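Local coordinates for protein citrate synthase (Thermotoga maritima, PDB 2P2W) that probably catalyses the condensation of oxaloacetate with acetyl-CoA and water to give citrate and free CoA, a step of the tricarboxylic acid cycle, at residues E62-P74 with E113-I125. Sequence-based numbering, arbitrary orientation.
Sequences EFKRKMADYRELP and EKAIRVASVFPTI
The Tyr70 ring lies with one face against the aliphatic part of Arg117, whose CB forms a CH-pi contact 4.2 Å from the ring centroid and 17° off the normal, while Glu113 OE2 sits in plane at its hydroxyl edge. The Phe63 ring is met differently: Ile116 CD1 approaches CE1 at the edge, in plane, at 3.7 Å, and Met67 CG, from the same helix as Phe63, covers one face. The setting is the largely alpha-helical citrate synthase fold, in which helix 62-69 and the loop after it pack on helix 113-125; the axes of these segments, parts of longer helices, cross at -61°, 8.8 Å apart at their closest. Phe63 with Ile116 makes an apolar end of the contact and Tyr70 with Glu113 a polar one, so one helix-and-loop surface combines both kinds. At the polar end Glu113 OE2 is gripped twice: Lys66 NZ forms a salt bridge from the syn side at 2.7 Å, and Tyr70 OH donates from the anti side at 2.6 Å. Glu113 reaches both because its chain bends at chi2 (62°). A phenylalanine in place of Tyr70 would probably cost Glu113 OE2 this second donor and leave the carboxylate freer to turn about its bond to Lys66. Further in, Ile116 CG2 touches both Met67 CG and the Tyr70 edge at CD2; outside the pair, Tyr47 meets the Phe63 ring edge-to-face, and Arg71 turns its guanidinium to the carbonyl of Leu145. Ser120 OG rests against CA and CB of Met67 yet gives its proton to Ile116 O, within its own helix. Beyond the turn, Leu73 CD2 lies 3.6 Å from Val121 CG2 and also touches Ile125 CG1. Finally, Thr124 OG1 donates to Arg71 O at 2.7 Å, in the carbonyl plane and on a lone pair.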
ATOM      1  N   GLU A  62      -6.406 -30.829 -11.055  1.00 24.91           N
ATOM      2  CA  GLU A  62      -5.136 -30.686 -10.354  1.00 25.52           C
ATOM      3  C   GLU A  62      -4.995 -29.304  -9.718  1.00 23.77           C
ATOM      4  O   GLU A  62      -4.459 -29.167  -8.618  1.00 20.65           O
ATOM      5  CB  GLU A  62      -3.976 -30.940 -11.321  1.00 29.40           C
ATOM      6  CG  GLU A  62      -3.787 -32.409 -11.664  1.00 35.72           C
ATOM      7  CD  GLU A  62      -2.987 -32.616 -12.937  1.00 40.20           C
ATOM      8  OE1 GLU A  62      -2.082 -31.799 -13.214  1.00 42.17           O
ATOM      9  OE2 GLU A  62      -3.260 -33.604 -13.654  1.00 42.22           O
ATOM     10  N   PHE A  63      -5.483 -28.279 -10.409  1.00 22.99           N
ATOM     11  CA  PHE A  63      -5.399 -26.924  -9.881  1.00 21.64           C
ATOM     12  C   PHE A  63      -6.295 -26.778  -8.650  1.00 21.00           C
ATOM     13  O   PHE A  63      -5.942 -26.081  -7.700  1.00 20.73           O
ATOM     14  CB  PHE A  63      -5.804 -25.904 -10.950  1.00 21.37           C
ATOM     15  CG  PHE A  63      -5.599 -24.471 -10.531  1.00 21.85           C
ATOM     16  CD1 PHE A  63      -4.317 -23.981 -10.278  1.00 23.15           C
ATOM     17  CD2 PHE A  63      -6.686 -23.618 -10.372  1.00 21.06           C
ATOM     18  CE1 PHE A  63      -4.120 -22.658  -9.868  1.00 23.99           C
ATOM     19  CE2 PHE A  63      -6.503 -22.293  -9.963  1.00 22.31           C
ATOM     20  CZ  PHE A  63      -5.218 -21.813  -9.710  1.00 23.23           C
ATOM     21  N   LYS A  64      -7.455 -27.432  -8.666  1.00 20.34           N
ATOM     22  CA  LYS A  64      -8.364 -27.352  -7.527  1.00 22.17           C
ATOM     23  C   LYS A  64      -7.747 -28.032  -6.314  1.00 21.34           C
ATOM     24  O   LYS A  64      -7.895 -27.559  -5.189  1.00 20.38           O
ATOM     25  CB  LYS A  64      -9.722 -27.986  -7.854  1.00 23.96           C
ATOM     26  CG  LYS A  64     -10.682 -27.042  -8.567  1.00 27.37           C
ATOM     27  CD  LYS A  64     -11.994 -27.722  -8.942  1.00 30.84           C
ATOM     28  CE  LYS A  64     -12.784 -28.125  -7.705  1.00 33.65           C
ATOM     29  NZ  LYS A  64     -14.254 -27.996  -7.916  1.00 36.94           N
ATOM     30  N   ARG A  65      -7.049 -29.141  -6.540  1.00 20.71           N
ATOM     31  CA  ARG A  65      -6.402 -29.843  -5.436  1.00 19.82           C
ATOM     32  C   ARG A  65      -5.241 -29.013  -4.888  1.00 20.16           C
ATOM     33  O   ARG A  65      -4.953 -29.052  -3.692  1.00 19.86           O
ATOM     34  CB  ARG A  65      -5.892 -31.218  -5.885  1.00 21.22           C
ATOM     35  CG  ARG A  65      -6.998 -32.229  -6.166  1.00 21.50           C
ATOM     36  CD  ARG A  65      -6.486 -33.651  -5.984  1.00 27.18           C
ATOM     37  NE  ARG A  65      -5.380 -33.959  -6.882  1.00 30.12           N
ATOM     38  CZ  ARG A  65      -5.520 -34.550  -8.065  1.00 34.38           C
ATOM     39  NH1 ARG A  65      -6.724 -34.902  -8.496  1.00 34.82           N
ATOM     40  NH2 ARG A  65      -4.455 -34.784  -8.820  1.00 35.89           N
ATOM     41  N   LYS A  66      -4.582 -28.262  -5.768  1.00 20.32           N
ATOM     42  CA  LYS A  66      -3.460 -27.415  -5.370  1.00 20.14           C
ATOM     43  C   LYS A  66      -3.942 -26.301  -4.445  1.00 20.33           C
ATOM     44  O   LYS A  66      -3.403 -26.106  -3.350  1.00 19.96           O
ATOM     45  CB  LYS A  66      -2.792 -26.792  -6.602  1.00 22.57           C
ATOM     46  CG  LYS A  66      -1.683 -25.800  -6.262  1.00 22.93           C
ATOM     47  CD  LYS A  66      -0.985 -25.275  -7.510  1.00 27.64           C
ATOM     48  CE  LYS A  66      -0.028 -26.305  -8.078  1.00 30.52           C
ATOM     49  NZ  LYS A  66       1.342 -26.106  -7.527  1.00 34.50           N
ATOM     50  N   MET A  67      -4.951 -25.556  -4.890  1.00 18.85           N
ATOM     51  CA  MET A  67      -5.476 -24.478  -4.064  1.00 19.47           C
ATOM     52  C   MET A  67      -5.994 -25.033  -2.741  1.00 19.37           C
ATOM     53  O   MET A  67      -5.774 -24.442  -1.688  1.00 18.79           O
ATOM     54  CB  MET A  67      -6.588 -23.723  -4.800  1.00 19.17           C
ATOM     55  CG  MET A  67      -6.076 -22.890  -5.970  1.00 21.51           C
ATOM     56  SD  MET A  67      -7.334 -21.797  -6.664  1.00 22.54           S
ATOM     57  CE  MET A  67      -7.579 -20.672  -5.294  1.00 21.56           C
ATOM     58  N   ALA A  68      -6.660 -26.183  -2.796  1.00 19.15           N
ATOM     59  CA  ALA A  68      -7.205 -26.800  -1.588  1.00 20.35           C
ATOM     60  C   ALA A  68      -6.102 -27.221  -0.612  1.00 21.15           C
ATOM     61  O   ALA A  68      -6.317 -27.280   0.600  1.00 22.22           O
ATOM     62  CB  ALA A  68      -8.060 -28.007  -1.960  1.00 21.06           C
ATOM     63  N   ASP A  69      -4.921 -27.507  -1.145  1.00 19.46           N
ATOM     64  CA  ASP A  69      -3.793 -27.929  -0.327  1.00 20.30           C
ATOM     65  C   ASP A  69      -3.054 -26.717   0.276  1.00 21.20           C
ATOM     66  O   ASP A  69      -2.185 -26.876   1.131  1.00 22.70           O
ATOM     67  CB  ASP A  69      -2.848 -28.776  -1.192  1.00 19.93           C
ATOM     68  CG  ASP A  69      -1.916 -29.654  -0.375  1.00 20.92           C
ATOM     69  OD1 ASP A  69      -2.367 -30.237   0.636  1.00 19.21           O
ATOM     70  OD2 ASP A  69      -0.735 -29.780  -0.762  1.00 20.47           O
ATOM     71  N   TYR A  70      -3.419 -25.513  -0.163  1.00 20.88           N
ATOM     72  CA  TYR A  70      -2.792 -24.275   0.317  1.00 23.06           C
ATOM     73  C   TYR A  70      -3.650 -23.442   1.277  1.00 22.71           C
ATOM     74  O   TYR A  70      -3.328 -22.281   1.549  1.00 21.08           O
ATOM     75  CB  TYR A  70      -2.424 -23.368  -0.861  1.00 24.39           C
ATOM     76  CG  TYR A  70      -1.277 -23.831  -1.728  1.00 26.52           C
ATOM     77  CD1 TYR A  70      -0.181 -24.495  -1.177  1.00 29.41           C
ATOM     78  CD2 TYR A  70      -1.250 -23.529  -3.090  1.00 27.80           C
ATOM     79  CE1 TYR A  70       0.918 -24.843  -1.966  1.00 32.52           C
ATOM     80  CE2 TYR A  70      -0.160 -23.869  -3.884  1.00 29.20           C
ATOM     81  CZ  TYR A  70       0.920 -24.524  -3.318  1.00 32.42           C
ATOM     82  OH  TYR A  70       2.006 -24.853  -4.098  1.00 36.09           O
ATOM     83  N   ARG A  71      -4.722 -24.026   1.800  1.00 22.10           N
ATOM     84  CA  ARG A  71      -5.630 -23.299   2.691  1.00 20.68           C
ATOM     85  C   ARG A  71      -5.230 -23.152   4.156  1.00 20.43           C
ATOM     86  O   ARG A  71      -5.895 -22.436   4.908  1.00 19.29           O
ATOM     87  CB  ARG A  71      -7.012 -23.947   2.635  1.00 20.79           C
ATOM     88  CG  ARG A  71      -7.620 -23.956   1.251  1.00 19.69           C
ATOM     89  CD  ARG A  71      -8.909 -24.755   1.223  1.00 19.06           C
ATOM     90  NE  ARG A  71      -9.451 -24.825  -0.129  1.00 20.33           N
ATOM     91  CZ  ARG A  71     -10.433 -25.639  -0.499  1.00 20.23           C
ATOM     92  NH1 ARG A  71     -10.984 -26.457   0.389  1.00 20.47           N
ATOM     93  NH2 ARG A  71     -10.855 -25.637  -1.758  1.00 19.33           N
ATOM     94  N   GLU A  72      -4.152 -23.807   4.570  1.00 19.99           N
ATOM     95  CA  GLU A  72      -3.746 -23.751   5.971  1.00 21.33           C
ATOM     96  C   GLU A  72      -2.924 -22.535   6.386  1.00 21.93           C
ATOM     97  O   GLU A  72      -2.126 -22.009   5.610  1.00 19.80           O
ATOM     98  CB  GLU A  72      -2.953 -25.011   6.345  1.00 23.03           C
ATOM     99  CG  GLU A  72      -3.697 -26.324   6.171  1.00 27.19           C
ATOM    100  CD  GLU A  72      -4.960 -26.398   7.008  1.00 31.20           C
ATOM    101  OE1 GLU A  72      -4.952 -25.892   8.148  1.00 33.43           O
ATOM    102  OE2 GLU A  72      -5.960 -26.966   6.526  1.00 36.05           O
ATOM    103  N   LEU A  73      -3.133 -22.105   7.628  1.00 21.44           N
ATOM    104  CA  LEU A  73      -2.375 -21.002   8.203  1.00 23.39           C
ATOM    105  C   LEU A  73      -1.290 -21.662   9.048  1.00 24.29           C
ATOM    106  O   LEU A  73      -1.542 -22.683   9.694  1.00 22.77           O
ATOM    107  CB  LEU A  73      -3.258 -20.135   9.106  1.00 22.98           C
ATOM    108  CG  LEU A  73      -4.052 -19.010   8.438  1.00 25.29           C
ATOM    109  CD1 LEU A  73      -4.843 -18.250   9.495  1.00 27.36           C
ATOM    110  CD2 LEU A  73      -3.099 -18.069   7.714  1.00 24.64           C
ATOM    111  N   PRO A  74      -0.066 -21.110   9.035  1.00 24.26           N
ATOM    112  CA  PRO A  74       1.025 -21.686   9.827  1.00 26.08           C
ATOM    113  C   PRO A  74       0.629 -21.735  11.301  1.00 27.41           C
ATOM    114  O   PRO A  74      -0.173 -20.921  11.760  1.00 26.32           O
ATOM    115  CB  PRO A  74       2.181 -20.728   9.566  1.00 26.84           C
ATOM    116  CG  PRO A  74       1.919 -20.275   8.160  1.00 28.40           C
ATOM    117  CD  PRO A  74       0.426 -20.013   8.183  1.00 25.58           C
ATOM    118  N   GLU A 113       3.188 -18.883  -8.233  1.00 23.29           N
ATOM    119  CA  GLU A 113       2.936 -19.933  -7.250  1.00 23.84           C
ATOM    120  C   GLU A 113       2.601 -19.253  -5.925  1.00 22.79           C
ATOM    121  O   GLU A 113       1.717 -19.690  -5.182  1.00 20.28           O
ATOM    122  CB  GLU A 113       4.176 -20.811  -7.088  1.00 25.61           C
ATOM    123  CG  GLU A 113       3.929 -22.124  -6.364  1.00 29.41           C
ATOM    124  CD  GLU A 113       2.953 -23.020  -7.102  1.00 29.72           C
ATOM    125  OE1 GLU A 113       2.971 -23.015  -8.350  1.00 30.71           O
ATOM    126  OE2 GLU A 113       2.180 -23.739  -6.439  1.00 32.92           O
ATOM    127  N   LYS A 114       3.311 -18.167  -5.641  1.00 21.49           N
ATOM    128  CA  LYS A 114       3.091 -17.408  -4.420  1.00 22.53           C
ATOM    129  C   LYS A 114       1.690 -16.793  -4.432  1.00 20.41           C
ATOM    130  O   LYS A 114       0.995 -16.784  -3.411  1.00 18.98           O
ATOM    131  CB  LYS A 114       4.146 -16.304  -4.301  1.00 26.27           C
ATOM    132  CG  LYS A 114       4.212 -15.645  -2.937  1.00 30.98           C
ATOM    133  CD  LYS A 114       5.536 -14.913  -2.741  1.00 35.26           C
ATOM    134  CE  LYS A 114       6.720 -15.777  -3.162  1.00 36.78           C
ATOM    135  NZ  LYS A 114       7.302 -16.525  -2.012  1.00 39.41           N
ATOM    136  N   ALA A 115       1.282 -16.279  -5.594  1.00 18.96           N
ATOM    137  CA  ALA A 115      -0.032 -15.661  -5.747  1.00 18.27           C
ATOM    138  C   ALA A 115      -1.118 -16.698  -5.493  1.00 19.00           C
ATOM    139  O   ALA A 115      -2.098 -16.426  -4.804  1.00 18.10           O
ATOM    140  CB  ALA A 115      -0.183 -15.081  -7.154  1.00 18.83           C
ATOM    141  N   ILE A 116      -0.934 -17.887  -6.063  1.00 18.53           N
ATOM    142  CA  ILE A 116      -1.889 -18.977  -5.898  1.00 18.66           C
ATOM    143  C   ILE A 116      -2.057 -19.346  -4.423  1.00 20.15           C
ATOM    144  O   ILE A 116      -3.178 -19.531  -3.941  1.00 19.14           O
ATOM    145  CB  ILE A 116      -1.431 -20.228  -6.691  1.00 19.22           C
ATOM    146  CG1 ILE A 116      -1.462 -19.920  -8.194  1.00 20.02           C
ATOM    147  CG2 ILE A 116      -2.322 -21.428  -6.353  1.00 18.84           C
ATOM    148  CD1 ILE A 116      -0.886 -21.029  -9.076  1.00 19.69           C
ATOM    149  N   ARG A 117      -0.938 -19.445  -3.707  1.00 20.08           N
ATOM    150  CA  ARG A 117      -0.976 -19.803  -2.293  1.00 21.96           C
ATOM    151  C   ARG A 117      -1.645 -18.739  -1.424  1.00 20.61           C
ATOM    152  O   ARG A 117      -2.464 -19.058  -0.562  1.00 20.15           O
ATOM    153  CB  ARG A 117       0.443 -20.077  -1.779  1.00 24.67           C
ATOM    154  CG  ARG A 117       0.509 -20.432  -0.298  1.00 31.98           C
ATOM    155  CD  ARG A 117       1.760 -21.242   0.013  1.00 36.98           C
ATOM    156  NE  ARG A 117       2.984 -20.563  -0.408  1.00 42.28           N
ATOM    157  CZ  ARG A 117       3.465 -19.459   0.158  1.00 44.90           C
ATOM    158  NH1 ARG A 117       2.825 -18.899   1.179  1.00 45.75           N
ATOM    159  NH2 ARG A 117       4.589 -18.917  -0.291  1.00 45.06           N
ATOM    160  N   VAL A 118      -1.305 -17.475  -1.649  1.00 19.94           N
ATOM    161  CA  VAL A 118      -1.894 -16.401  -0.856  1.00 19.58           C
ATOM    162  C   VAL A 118      -3.405 -16.318  -1.093  1.00 19.15           C
ATOM    163  O   VAL A 118      -4.176 -16.160  -0.151  1.00 18.25           O
ATOM    164  CB  VAL A 118      -1.222 -15.030  -1.170  1.00 21.58           C
ATOM    165  CG1 VAL A 118      -1.599 -14.560  -2.560  1.00 23.64           C
ATOM    166  CG2 VAL A 118      -1.620 -14.003  -0.120  1.00 23.68           C
ATOM    167  N   ALA A 119      -3.831 -16.440  -2.346  1.00 18.09           N
ATOM    168  CA  ALA A 119      -5.255 -16.392  -2.654  1.00 17.65           C
ATOM    169  C   ALA A 119      -5.995 -17.551  -1.977  1.00 18.14           C
ATOM    170  O   ALA A 119      -7.117 -17.389  -1.495  1.00 17.73           O
ATOM    171  CB  ALA A 119      -5.463 -16.448  -4.155  1.00 18.12           C
ATOM    172  N   SER A 120      -5.359 -18.719  -1.941  1.00 17.72           N
ATOM    173  CA  SER A 120      -5.971 -19.899  -1.336  1.00 17.47           C
ATOM    174  C   SER A 120      -6.222 -19.765   0.163  1.00 19.01           C
ATOM    175  O   SER A 120      -7.169 -20.350   0.683  1.00 19.26           O
ATOM    176  CB  SER A 120      -5.100 -21.138  -1.583  1.00 18.98           C
ATOM    177  OG  SER A 120      -4.930 -21.374  -2.972  1.00 18.34           O
ATOM    178  N   VAL A 121      -5.385 -18.997   0.857  1.00 17.93           N
ATOM    179  CA  VAL A 121      -5.538 -18.846   2.301  1.00 18.25           C
ATOM    180  C   VAL A 121      -6.420 -17.678   2.764  1.00 19.30           C
ATOM    181  O   VAL A 121      -6.809 -17.619   3.936  1.00 18.34           O
ATOM    182  CB  VAL A 121      -4.145 -18.765   2.990  1.00 19.57           C
ATOM    183  CG1 VAL A 121      -3.509 -17.401   2.759  1.00 19.78           C
ATOM    184  CG2 VAL A 121      -4.276 -19.081   4.478  1.00 19.34           C
ATOM    185  N   PHE A 122      -6.759 -16.765   1.854  1.00 18.49           N
ATOM    186  CA  PHE A 122      -7.605 -15.617   2.205  1.00 18.83           C
ATOM    187  C   PHE A 122      -8.875 -15.994   2.989  1.00 18.77           C
ATOM    188  O   PHE A 122      -9.145 -15.430   4.050  1.00 18.99           O
ATOM    189  CB  PHE A 122      -8.010 -14.842   0.939  1.00 18.94           C
ATOM    190  CG  PHE A 122      -7.257 -13.548   0.733  1.00 20.29           C
ATOM    191  CD1 PHE A 122      -5.872 -13.540   0.581  1.00 22.17           C
ATOM    192  CD2 PHE A 122      -7.941 -12.337   0.654  1.00 22.17           C
ATOM    193  CE1 PHE A 122      -5.180 -12.340   0.350  1.00 21.39           C
ATOM    194  CE2 PHE A 122      -7.259 -11.136   0.422  1.00 21.54           C
ATOM    195  CZ  PHE A 122      -5.878 -11.141   0.271  1.00 19.80           C
ATOM    196  N   PRO A 123      -9.672 -16.949   2.476  1.00 17.82           N
ATOM    197  CA  PRO A 123     -10.903 -17.351   3.172  1.00 18.70           C
ATOM    198  C   PRO A 123     -10.671 -17.933   4.564  1.00 17.02           C
ATOM    199  O   PRO A 123     -11.506 -17.792   5.455  1.00 17.59           O
ATOM    200  CB  PRO A 123     -11.523 -18.378   2.216  1.00 18.29           C
ATOM    201  CG  PRO A 123     -11.023 -17.940   0.872  1.00 17.56           C
ATOM    202  CD  PRO A 123      -9.575 -17.623   1.169  1.00 18.92           C
ATOM    203  N   THR A 124      -9.541 -18.605   4.741  1.00 16.41           N
ATOM    204  CA  THR A 124      -9.213 -19.205   6.026  1.00 16.61           C
ATOM    205  C   THR A 124      -8.953 -18.102   7.044  1.00 18.05           C
ATOM    206  O   THR A 124      -9.390 -18.185   8.191  1.00 18.44           O
ATOM    207  CB  THR A 124      -7.974 -20.104   5.909  1.00 17.86           C
ATOM    208  OG1 THR A 124      -8.213 -21.099   4.906  1.00 18.76           O
ATOM    209  CG2 THR A 124      -7.681 -20.789   7.243  1.00 18.28           C
ATOM    210  N   ILE A 125      -8.239 -17.065   6.618  1.00 18.39           N
ATOM    211  CA  ILE A 125      -7.945 -15.939   7.499  1.00 17.61           C
ATOM    212  C   ILE A 125      -9.255 -15.310   7.965  1.00 17.90           C
ATOM    213  O   ILE A 125      -9.451 -15.085   9.159  1.00 17.06           O
ATOM    214  CB  ILE A 125      -7.101 -14.861   6.773  1.00 18.27           C
ATOM    215  CG1 ILE A 125      -5.685 -15.390   6.527  1.00 16.77           C
ATOM    216  CG2 ILE A 125      -7.050 -13.578   7.600  1.00 17.07           C
ATOM    217  CD1 ILE A 125      -4.839 -14.485   5.648  1.00 18.01           C
TER